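Local coordinates for protein 4-amino-4-deoxy-L-arabinose transferase or related glycosyltransferases of PMT family (Cupriavidus metallidurans, PDB 5EZM) that probably transfers 4-amino-4-deoxy-L-arabinose from a polyprenyl phosphate carrier to lipid A, as a zinc-binding membrane glycosyltransferase of the GT-C fold, at residues 139-143 with 435-440; 302-306 with 359-364; 480-486 with 536-542; 528-532 with 550-556. All blocks are in the same frame, centred on the assembly; numbering follows the deposited sequence.

Followed from the N terminus, contact 1 opens on helix 135-147 and closes nearly three hundred residues later on helix 435-456, joining two helices of the membrane part that are far apart in sequence. Contact 2 lies wholly within that span and closes a much shorter excursion, from helix 303-310 to helix 352-365. The two touch, Phe140 resting on Leu364, and their centres are about 12 Å apart. Contacts 3 and 4 both come after contact 1 closes, at the other end of the molecule: the centres of contacts 1 and 3 are about 54 Å apart. The segments of contacts 3 and 4 alternate along the chain, so their loops cross, tying two inner strands of the C-terminal sheet to helix 525-534 and the loop beyond helix 544-550.

Contact 1. Residues 139-143 with 435-440; sequences AFTGL and VLPSVA. With MPG ([(Z)-octadec-9-enyl] (2R)-2,3-bis(oxidanyl)propanoate), chain B.
Phe140 reaches from helix 135-147 to the start of helix 435-456, where its ring is met from two directions. Leu436 CD1 stands over one face, 4.0 Å from the centroid of the Phe140 ring and 25° off the ring normal, a CH-pi contact displaced toward the rim. Val439 arrives in the ring plane instead, with its CB 3.7 Å from Phe140 CE1, while Val435 CG1 is a looser neighbour at 4.1 Å from Phe140 CZ. A chi1 of 176° sets Leu436 CG trans to its own backbone N, and from there CD1 touches both the ring and, in a direction roughly at right angles to it, Leu143 CD1, 3.8 Å away.

The two segments run almost parallel, at 15° with axes 10.3 Å apart, joining two helices of the GT-C membrane domain; no hydrogen bond spans them, and apolar side chains bridge the gap. Leu143 forks at its end: CD1 touches Ala440 CA at 3.7 Å, whereas CD2 meets C8 of the chain B lipid at 3.6 Å. That hydrocarbon tail also passes Ala440 CB and Pro437 CB, so both helices contribute to its pocket. Farther out, Leu364 and Asp365 of helix 352-365 press on Phe140, and Trp372 touches Val439. Each helix also has a hydroxyl hydrogen-bonded elsewhere, Thr141 OG1 with Gly357 O and Ser438 OG with Ala427 O.

Contact 2. Residues 302-306 with 359-364; sequences IFPKL and LAGVAL. With MPG ([(Z)-octadec-9-enyl] (2R)-2,3-bis(oxidanyl)propanoate), chain E; MPG ([(Z)-octadec-9-enyl] (2R)-2,3-bis(oxidanyl)propanoate), chain D; MPG ([(Z)-octadec-9-enyl] (2R)-2,3-bis(oxidanyl)propanoate), chain O.
Leu306 lays its CD2 methyl on the backbone of helix 352-365, 3.5 Å from Leu359 C, and the same methyl is 3.8 Å from Ala363 CB. Ala363 presents its methyl to helix 303-310: its CB lies 3.5 Å from Lys305 O and 4.1 Å from Lys305 CB, while the rest of the lysine chain runs extended away from the contact. With chi1 at 68°, Ile302 swings CG1 over its own backbone, which carries CD1 to Leu364 CD2 at 3.6 Å, the two side chains crossing at about a right angle.

This is apolar packing of residues 302-306, at the start of helix 303-310, on the predicted transmembrane helix 352-365 in the GT-C membrane domain, without a hydrogen bond across it. Bound lipid continues it outward: the chain D molecule touches both sides, its C5 lying 3.9 Å from Leu306 CB and its C6 lying 4.0 Å from Leu359 CD1. On helix 303-310 itself, the Phe303 ring carries the chain E octadecenyl chain over one face, and Pro304 CD meets C4 of the chain O lipid at 3.7 Å. From the protein side, Phe296 packs on both Leu306 and Ala360, and Leu364 is also touched by Trp299.

Contact 3. Residues 480-486 with 536-542; sequences EMPLYGV and QPAMAVM
Tyr484 O accepts the amide of Val541, N to O 2.7 Å, with the N-H angle at 168° and the donor nearly along the C=O axis. It is one rung of a parallel ladder: Val486 N reaches Val541 O at 3.0 Å, Tyr484 N reaches Met539 O at 2.9 Å, and at the N-terminal end of the ladder Met539 N bonds to Pro482 O at 3.1 Å.

Side chains divide by face. On one, Leu483 CD1 is wedged between Met539 CB and Val541 CG2, the latter 3.6 Å away, and Met481 bends at chi3 (57°) to bring its CE to Met539 CG at 3.6 Å. On the other, the Tyr484 ring approaches Ala538 CB, 3.5 Å from CE2, and stands edge-to-face with Phe528, while Val486 CG2 packs on Ala540 CB. Strand 483-486 also bonds to strand 502-504, and 539-542 to 566-569, so both are interior strands of the mixed C-terminal sheet. Their backbone polar groups therefore find partners on both edges, and largely apolar side chains meet on its two faces.

Contact 4. Residues 528-532 with 550-556; sequences FTKLW and LAPTLSM
Leu554 can be followed outward toward helix 525-534. Its CB already lies 4.0 Å from Trp532 CD1, and chi1 of 47° sets CG in the crowded position between the backbone N and carbonyl carbon, from where the two methyls spread over the helix side chains. CD1 goes to the pyrrole part of the indole, 3.5 Å from Trp532 NE1. CD2 drops beside Thr529, 3.6 Å from its CG2, and is 4.3 Å from Phe528 CE2. Leucine and indole cross at about a right angle.

The indole of Trp532 is also met farther along: Met556 CB sits 3.8 Å from CZ2, and Ser555 O lies in the indole plane at its edge, 3.6 Å from NE1, long for a hydrogen bond. Leu550 CD2 comes up to the rim of the Phe528 ring, 4.0 Å from CE2. Thr529 turns its methyl to the loop, 4.2 Å from Thr553 CG2, and hydrogen-bonds through OG1 to Asp526 O of its own helix.

On the loop side, Leu550 O takes the amides of both Thr553 and Leu554, fixing the turn that presents Leu554. Helix 525-534 in turn lies on the C-terminal sheet, where Phe528 and Trp532 rest on Ala540. With no hydrogen bond assigned across the segments, the join between this helix and the loop leading to strand 557-561 rests on buried apolar contact, and the approach of Ser555 O to the indole edge may add a weak electrostatic attraction.

Contact 1. Residues 139-143 with 435-440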
# COMPACT_ATOMS: atom_id res chain seq x y z
N ALA A 139 -2.67 3.02 24.21
CA ALA A 139 -1.23 2.92 24.01
C ALA A 139 -0.87 1.56 23.43
O ALA A 139 -0.10 1.46 22.47
CB ALA A 139 -0.49 3.16 25.32
N PHE A 140 -1.45 0.49 23.99
CA PHE A 140 -1.19 -0.83 23.43
C PHE A 140 -1.66 -0.94 21.98
O PHE A 140 -1.06 -1.68 21.19
CB PHE A 140 -1.85 -1.91 24.30
CG PHE A 140 -1.12 -2.16 25.59
CD1 PHE A 140 0.20 -2.56 25.58
CD2 PHE A 140 -1.76 -1.99 26.80
CE1 PHE A 140 0.88 -2.79 26.76
CE2 PHE A 140 -1.09 -2.22 27.99
CZ PHE A 140 0.23 -2.63 27.97
N THR A 141 -2.71 -0.21 21.60
CA THR A 141 -3.16 -0.24 20.22
C THR A 141 -2.17 0.46 19.30
O THR A 141 -1.85 -0.05 18.22
CB THR A 141 -4.55 0.39 20.11
OG1 THR A 141 -5.54 -0.55 20.53
CG2 THR A 141 -4.85 0.82 18.68
N GLY A 142 -1.67 1.63 19.71
CA GLY A 142 -0.66 2.30 18.92
C GLY A 142 0.60 1.46 18.75
O GLY A 142 1.12 1.33 17.64
N LEU A 143 1.08 0.88 19.85
CA LEU A 143 2.24 -0.01 19.76
C LEU A 143 1.95 -1.20 18.86
O LEU A 143 2.80 -1.60 18.05
CB LEU A 143 2.63 -0.48 21.16
CG LEU A 143 2.94 0.65 22.14
CD1 LEU A 143 3.06 0.12 23.56
CD2 LEU A 143 4.22 1.36 21.73
N VAL A 435 4.34 -3.99 32.36
CA VAL A 435 4.08 -4.60 31.06
C VAL A 435 4.15 -3.57 29.95
O VAL A 435 4.72 -3.82 28.88
CB VAL A 435 2.71 -5.32 31.08
CG1 VAL A 435 2.31 -5.74 29.68
CG2 VAL A 435 2.77 -6.54 31.99
N LEU A 436 3.58 -2.38 30.18
CA LEU A 436 3.53 -1.36 29.13
C LEU A 436 4.91 -0.93 28.64
O LEU A 436 5.10 -0.86 27.41
CB LEU A 436 2.71 -0.16 29.61
CG LEU A 436 2.64 1.03 28.66
CD1 LEU A 436 2.18 0.61 27.27
CD2 LEU A 436 1.71 2.10 29.22
N PRO A 437 5.89 -0.61 29.49
CA PRO A 437 7.21 -0.26 28.94
C PRO A 437 7.86 -1.40 28.17
O PRO A 437 8.46 -1.17 27.11
CB PRO A 437 8.02 0.12 30.19
CG PRO A 437 7.33 -0.57 31.31
CD PRO A 437 5.88 -0.51 30.96
N SER A 438 7.74 -2.63 28.68
CA SER A 438 8.29 -3.79 27.97
C SER A 438 7.67 -3.93 26.59
O SER A 438 8.37 -4.15 25.59
CB SER A 438 8.07 -5.05 28.80
OG SER A 438 8.72 -6.17 28.23
N VAL A 439 6.34 -3.81 26.50
CA VAL A 439 5.66 -3.92 25.22
C VAL A 439 6.06 -2.77 24.30
O VAL A 439 6.17 -2.95 23.08
CB VAL A 439 4.13 -3.98 25.43
CG1 VAL A 439 3.41 -4.03 24.10
CG2 VAL A 439 3.76 -5.20 26.25
N ALA A 440 6.28 -1.58 24.86
CA ALA A 440 6.68 -0.44 24.04
C ALA A 440 8.05 -0.65 23.42
O ALA A 440 8.24 -0.45 22.21
CB ALA A 440 6.66 0.84 24.88
C2 MPG B . 6.17 3.58 30.03
C3 MPG B . 5.92 4.55 28.88
C4 MPG B . 6.07 3.89 27.52
C5 MPG B . 5.82 4.87 26.36
C6 MPG B . 5.08 4.22 25.18
C7 MPG B . 4.25 5.23 24.35
C8 MPG B . 3.34 4.51 23.33
C9 MPG B . 2.82 5.43 22.20
C10 MPG B . 2.58 4.65 20.88
C11 MPG B . 2.43 5.58 19.66
C12 MPG B . 2.93 4.93 18.32
C13 MPG B . 2.86 5.91 17.13
C14 MPG B . 3.91 5.61 16.02
C1 MPG B . 5.72 4.14 31.38

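Contact 2. Residues 302-306 with 359-364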
# COMPACT_ATOMS: atom_id res chain seq x y z
N ILE A 302 -0.72 -13.86 20.76
CA ILE A 302 -1.94 -13.46 21.45
C ILE A 302 -3.16 -13.50 20.54
O ILE A 302 -4.21 -12.97 20.90
CB ILE A 302 -1.80 -12.07 22.10
CG1 ILE A 302 -1.70 -10.97 21.04
CG2 ILE A 302 -0.62 -12.03 23.06
CD1 ILE A 302 -1.87 -9.57 21.59
N PHE A 303 -3.05 -14.13 19.37
CA PHE A 303 -4.22 -14.27 18.51
C PHE A 303 -5.41 -14.92 19.21
O PHE A 303 -6.54 -14.44 19.02
CB PHE A 303 -3.85 -15.05 17.23
CG PHE A 303 -3.75 -14.18 16.01
CD1 PHE A 303 -4.82 -13.38 15.63
CD2 PHE A 303 -2.60 -14.16 15.24
CE1 PHE A 303 -4.74 -12.57 14.50
CE2 PHE A 303 -2.51 -13.36 14.11
CZ PHE A 303 -3.58 -12.56 13.74
N PRO A 304 -5.25 -15.97 20.03
CA PRO A 304 -6.40 -16.42 20.83
C PRO A 304 -6.95 -15.34 21.74
O PRO A 304 -8.17 -15.15 21.82
CB PRO A 304 -5.83 -17.61 21.62
CG PRO A 304 -4.72 -18.11 20.78
CD PRO A 304 -4.11 -16.89 20.17
N LYS A 305 -6.07 -14.61 22.43
CA LYS A 305 -6.50 -13.55 23.33
C LYS A 305 -7.18 -12.39 22.61
O LYS A 305 -7.77 -11.53 23.26
CB LYS A 305 -5.31 -13.05 24.15
CG LYS A 305 -4.94 -13.99 25.29
CD LYS A 305 -3.52 -13.78 25.79
CE LYS A 305 -3.21 -14.75 26.93
NZ LYS A 305 -1.76 -14.74 27.31
N LEU A 306 -7.09 -12.35 21.27
CA LEU A 306 -7.92 -11.41 20.51
C LEU A 306 -9.36 -11.89 20.44
O LEU A 306 -10.29 -11.10 20.63
CB LEU A 306 -7.35 -11.23 19.11
CG LEU A 306 -5.93 -10.67 19.01
CD1 LEU A 306 -5.64 -10.24 17.59
CD2 LEU A 306 -5.76 -9.51 19.97
N LEU A 359 -8.17 -4.77 18.99
CA LEU A 359 -8.23 -5.99 19.77
C LEU A 359 -6.93 -6.22 20.52
O LEU A 359 -6.93 -6.46 21.74
CB LEU A 359 -8.55 -7.18 18.87
CG LEU A 359 -9.96 -7.18 18.26
CD1 LEU A 359 -10.24 -8.48 17.52
CD2 LEU A 359 -11.00 -6.92 19.34
N ALA A 360 -5.80 -6.08 19.83
CA ALA A 360 -4.51 -6.21 20.49
C ALA A 360 -4.44 -5.28 21.69
O ALA A 360 -4.07 -5.70 22.80
CB ALA A 360 -3.37 -5.93 19.51
N GLY A 361 -4.86 -4.03 21.49
CA GLY A 361 -4.82 -3.05 22.57
C GLY A 361 -5.51 -3.53 23.83
O GLY A 361 -5.04 -3.29 24.94
N VAL A 362 -6.64 -4.23 23.68
CA VAL A 362 -7.32 -4.68 24.88
C VAL A 362 -6.68 -5.96 25.40
O VAL A 362 -6.53 -6.14 26.62
CB VAL A 362 -8.83 -4.83 24.65
CG1 VAL A 362 -9.39 -3.57 24.02
CG2 VAL A 362 -9.16 -6.03 23.79
N ALA A 363 -6.23 -6.85 24.50
CA ALA A 363 -5.64 -8.10 24.95
C ALA A 363 -4.39 -7.83 25.77
O ALA A 363 -4.28 -8.26 26.93
CB ALA A 363 -5.35 -9.01 23.76
N LEU A 364 -3.44 -7.09 25.19
CA LEU A 364 -2.26 -6.68 25.93
C LEU A 364 -2.63 -5.96 27.21
O LEU A 364 -1.90 -6.04 28.21
CB LEU A 364 -1.37 -5.79 25.05
CG LEU A 364 -0.91 -6.39 23.72
CD1 LEU A 364 -0.24 -5.34 22.83
CD2 LEU A 364 0.03 -7.56 23.96
C2 MPG E . -8.02 -13.47 11.57
C3 MPG E . -7.50 -14.90 11.52
C4 MPG E . -6.31 -15.11 12.44
C5 MPG E . -5.63 -16.48 12.24
C6 MPG E . -4.61 -16.78 13.35
C1 MPG E . -9.21 -13.25 10.64
C2 MPG D . -8.15 -16.36 15.41
C3 MPG D . -8.25 -14.99 16.07
C4 MPG D . -9.23 -14.07 15.36
C5 MPG D . -9.38 -12.71 16.07
C6 MPG D . -10.40 -11.79 15.37
C1 MPG D . -7.48 -17.40 16.31
C2 MPG O . -1.97 -18.41 16.00
C3 MPG O . -1.16 -19.18 17.04
C4 MPG O . -1.32 -18.61 18.44
C5 MPG O . -0.59 -19.43 19.52
C6 MPG O . -1.05 -19.06 20.94
C7 MPG O . -0.60 -20.10 21.98
C8 MPG O . -1.42 -20.02 23.29
C1 MPG O . -1.92 -19.05 14.61

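Contact 3. Residues 480-486 with 536-542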
# COMPACT_ATOMS: atom_id res chain seq x y z
N GLU A 480 10.03 15.79 -26.59
CA GLU A 480 9.32 15.63 -27.85
C GLU A 480 9.66 14.33 -28.56
O GLU A 480 9.01 14.00 -29.55
CB GLU A 480 9.61 16.82 -28.78
CG GLU A 480 11.08 17.02 -29.11
CD GLU A 480 11.80 17.89 -28.09
OE1 GLU A 480 11.19 18.22 -27.05
OE2 GLU A 480 12.98 18.24 -28.34
N MET A 481 10.65 13.59 -28.08
CA MET A 481 11.00 12.30 -28.67
C MET A 481 10.08 11.21 -28.14
O MET A 481 9.76 11.19 -26.95
CB MET A 481 12.44 11.94 -28.34
CG MET A 481 13.45 12.31 -29.40
SD MET A 481 15.07 11.70 -28.95
CE MET A 481 14.72 9.96 -28.75
N PRO A 482 9.64 10.29 -28.99
CA PRO A 482 8.90 9.13 -28.50
C PRO A 482 9.83 8.17 -27.76
O PRO A 482 11.01 8.03 -28.08
CB PRO A 482 8.35 8.48 -29.78
CG PRO A 482 8.49 9.51 -30.84
CD PRO A 482 9.67 10.34 -30.46
N LEU A 483 9.27 7.51 -26.76
CA LEU A 483 9.94 6.41 -26.07
C LEU A 483 8.99 5.21 -26.16
O LEU A 483 8.12 5.03 -25.30
CB LEU A 483 10.28 6.77 -24.63
CG LEU A 483 10.92 5.65 -23.80
CD1 LEU A 483 12.26 5.22 -24.40
CD2 LEU A 483 11.08 6.06 -22.35
N TYR A 484 9.14 4.42 -27.21
CA TYR A 484 8.24 3.31 -27.46
C TYR A 484 8.42 2.21 -26.42
O TYR A 484 9.55 1.85 -26.06
CB TYR A 484 8.46 2.73 -28.85
CG TYR A 484 8.21 3.70 -29.98
CD1 TYR A 484 6.91 4.03 -30.35
CD2 TYR A 484 9.26 4.27 -30.68
CE1 TYR A 484 6.67 4.91 -31.39
CE2 TYR A 484 9.03 5.15 -31.71
CZ TYR A 484 7.74 5.47 -32.06
OH TYR A 484 7.51 6.35 -33.10
N GLY A 485 7.30 1.68 -25.93
CA GLY A 485 7.33 0.50 -25.10
C GLY A 485 6.95 -0.71 -25.92
O GLY A 485 5.77 -0.98 -26.13
N VAL A 486 7.95 -1.44 -26.41
CA VAL A 486 7.72 -2.54 -27.34
C VAL A 486 7.25 -3.76 -26.57
O VAL A 486 8.07 -4.57 -26.10
CB VAL A 486 8.99 -2.84 -28.16
CG1 VAL A 486 8.67 -3.81 -29.29
CG2 VAL A 486 9.59 -1.55 -28.69
N GLN A 536 10.27 9.45 -37.20
CA GLN A 536 11.19 10.37 -36.56
C GLN A 536 12.19 9.61 -35.69
O GLN A 536 11.95 8.46 -35.31
CB GLN A 536 10.42 11.38 -35.71
CG GLN A 536 9.58 10.75 -34.61
CD GLN A 536 8.89 11.79 -33.75
OE1 GLN A 536 9.41 12.90 -33.56
NE2 GLN A 536 7.71 11.46 -33.24
N PRO A 537 13.33 10.22 -35.37
CA PRO A 537 14.26 9.59 -34.43
C PRO A 537 13.61 9.42 -33.07
O PRO A 537 13.03 10.36 -32.52
CB PRO A 537 15.44 10.56 -34.39
CG PRO A 537 14.88 11.86 -34.86
CD PRO A 537 13.86 11.50 -35.88
N ALA A 538 13.71 8.21 -32.53
CA ALA A 538 13.08 7.90 -31.26
C ALA A 538 13.88 6.81 -30.55
O ALA A 538 14.84 6.26 -31.09
CB ALA A 538 11.62 7.47 -31.45
N MET A 539 13.47 6.53 -29.31
CA MET A 539 14.02 5.45 -28.52
C MET A 539 12.93 4.42 -28.25
O MET A 539 11.75 4.66 -28.51
CB MET A 539 14.61 5.96 -27.20
CG MET A 539 15.84 6.82 -27.35
SD MET A 539 16.57 7.24 -25.76
CE MET A 539 17.93 8.29 -26.29
N ALA A 540 13.34 3.28 -27.71
CA ALA A 540 12.40 2.21 -27.39
C ALA A 540 12.94 1.42 -26.21
O ALA A 540 14.15 1.23 -26.08
CB ALA A 540 12.16 1.29 -28.59
N VAL A 541 12.02 0.96 -25.36
CA VAL A 541 12.33 0.09 -24.23
C VAL A 541 11.70 -1.27 -24.51
O VAL A 541 10.53 -1.35 -24.90
CB VAL A 541 11.80 0.67 -22.91
CG1 VAL A 541 12.15 -0.25 -21.75
CG2 VAL A 541 12.36 2.06 -22.67
N MET A 542 12.47 -2.33 -24.32
CA MET A 542 11.96 -3.68 -24.56
C MET A 542 12.67 -4.65 -23.63
O MET A 542 13.63 -4.29 -22.94
CB MET A 542 12.15 -4.09 -26.02
CG MET A 542 13.60 -4.18 -26.45
SD MET A 542 13.79 -4.11 -28.24
CE MET A 542 13.19 -2.46 -28.57

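Contact 4. Residues 528-532 with 550-556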
# COMPACT_ATOMS: atom_id res chain seq x y z
N PHE A 528 5.29 -0.75 -35.85
CA PHE A 528 6.41 -0.13 -35.16
C PHE A 528 7.70 -0.25 -35.96
O PHE A 528 8.59 0.59 -35.81
CB PHE A 528 6.59 -0.75 -33.77
CG PHE A 528 7.92 -0.44 -33.14
CD1 PHE A 528 8.18 0.81 -32.62
CD2 PHE A 528 8.90 -1.41 -33.09
CE1 PHE A 528 9.41 1.09 -32.04
CE2 PHE A 528 10.13 -1.14 -32.51
CZ PHE A 528 10.38 0.11 -31.99
N THR A 529 7.82 -1.28 -36.80
CA THR A 529 9.02 -1.39 -37.62
C THR A 529 9.08 -0.27 -38.66
O THR A 529 10.13 0.35 -38.85
CB THR A 529 9.09 -2.76 -38.31
OG1 THR A 529 8.04 -2.87 -39.28
CG2 THR A 529 8.95 -3.87 -37.29
N LYS A 530 7.95 -0.00 -39.32
CA LYS A 530 7.91 1.09 -40.30
C LYS A 530 8.09 2.44 -39.62
O LYS A 530 8.79 3.31 -40.15
CB LYS A 530 6.59 1.04 -41.07
CG LYS A 530 6.38 -0.25 -41.83
CD LYS A 530 7.42 -0.43 -42.92
CE LYS A 530 7.36 -1.83 -43.51
NZ LYS A 530 7.63 -2.87 -42.47
N LEU A 531 7.46 2.64 -38.46
CA LEU A 531 7.71 3.86 -37.70
C LEU A 531 9.18 3.97 -37.31
O LEU A 531 9.72 5.08 -37.22
CB LEU A 531 6.84 3.90 -36.45
CG LEU A 531 5.53 4.70 -36.52
CD1 LEU A 531 4.81 4.63 -35.19
CD2 LEU A 531 5.81 6.14 -36.90
N TRP A 532 9.83 2.84 -37.07
CA TRP A 532 11.19 2.82 -36.55
C TRP A 532 12.22 3.09 -37.63
O TRP A 532 13.22 3.76 -37.38
CB TRP A 532 11.45 1.46 -35.89
CG TRP A 532 12.79 1.32 -35.24
CD1 TRP A 532 13.88 0.67 -35.74
CD2 TRP A 532 13.17 1.81 -33.95
NE1 TRP A 532 14.92 0.73 -34.84
CE2 TRP A 532 14.51 1.42 -33.73
CE3 TRP A 532 12.51 2.54 -32.95
CZ2 TRP A 532 15.20 1.74 -32.57
CZ3 TRP A 532 13.20 2.85 -31.80
CH2 TRP A 532 14.53 2.46 -31.62
N LEU A 550 13.51 -9.03 -32.35
CA LEU A 550 13.46 -7.97 -33.35
C LEU A 550 14.80 -7.72 -34.02
O LEU A 550 14.86 -6.95 -34.99
CB LEU A 550 12.97 -6.66 -32.72
CG LEU A 550 11.47 -6.38 -32.64
CD1 LEU A 550 10.77 -7.33 -31.68
CD2 LEU A 550 11.23 -4.94 -32.23
N ALA A 551 15.88 -8.32 -33.53
CA ALA A 551 17.21 -8.01 -34.05
C ALA A 551 17.37 -8.37 -35.52
O ALA A 551 17.91 -7.54 -36.28
CB ALA A 551 18.28 -8.68 -33.18
N PRO A 552 16.96 -9.55 -36.00
CA PRO A 552 17.07 -9.83 -37.44
C PRO A 552 16.14 -8.98 -38.30
O PRO A 552 16.35 -8.93 -39.52
CB PRO A 552 16.72 -11.32 -37.55
CG PRO A 552 15.91 -11.60 -36.35
CD PRO A 552 16.48 -10.74 -35.27
N THR A 553 15.15 -8.32 -37.71
CA THR A 553 14.18 -7.53 -38.46
C THR A 553 14.65 -6.10 -38.68
O THR A 553 14.75 -5.64 -39.82
CB THR A 553 12.83 -7.54 -37.73
OG1 THR A 553 12.33 -8.89 -37.67
CG2 THR A 553 11.82 -6.66 -38.45
N LEU A 554 14.95 -5.38 -37.60
CA LEU A 554 15.38 -3.99 -37.69
C LEU A 554 16.65 -3.79 -36.88
O LEU A 554 16.78 -4.32 -35.78
CB LEU A 554 14.27 -3.03 -37.22
CG LEU A 554 13.53 -3.30 -35.91
CD1 LEU A 554 14.26 -2.71 -34.73
CD2 LEU A 554 12.13 -2.74 -35.97
N SER A 555 17.58 -3.03 -37.45
CA SER A 555 18.82 -2.72 -36.76
C SER A 555 18.58 -1.57 -35.79
O SER A 555 17.97 -0.56 -36.14
CB SER A 555 19.92 -2.35 -37.77
OG SER A 555 19.62 -1.13 -38.43
N MET A 556 19.06 -1.74 -34.56
CA MET A 556 18.85 -0.78 -33.50
C MET A 556 20.13 -0.64 -32.69
O MET A 556 20.83 -1.62 -32.45
CB MET A 556 17.68 -1.20 -32.60
CG MET A 556 17.53 -2.71 -32.50
SD MET A 556 15.97 -3.22 -31.76
CE MET A 556 16.06 -4.99 -32.05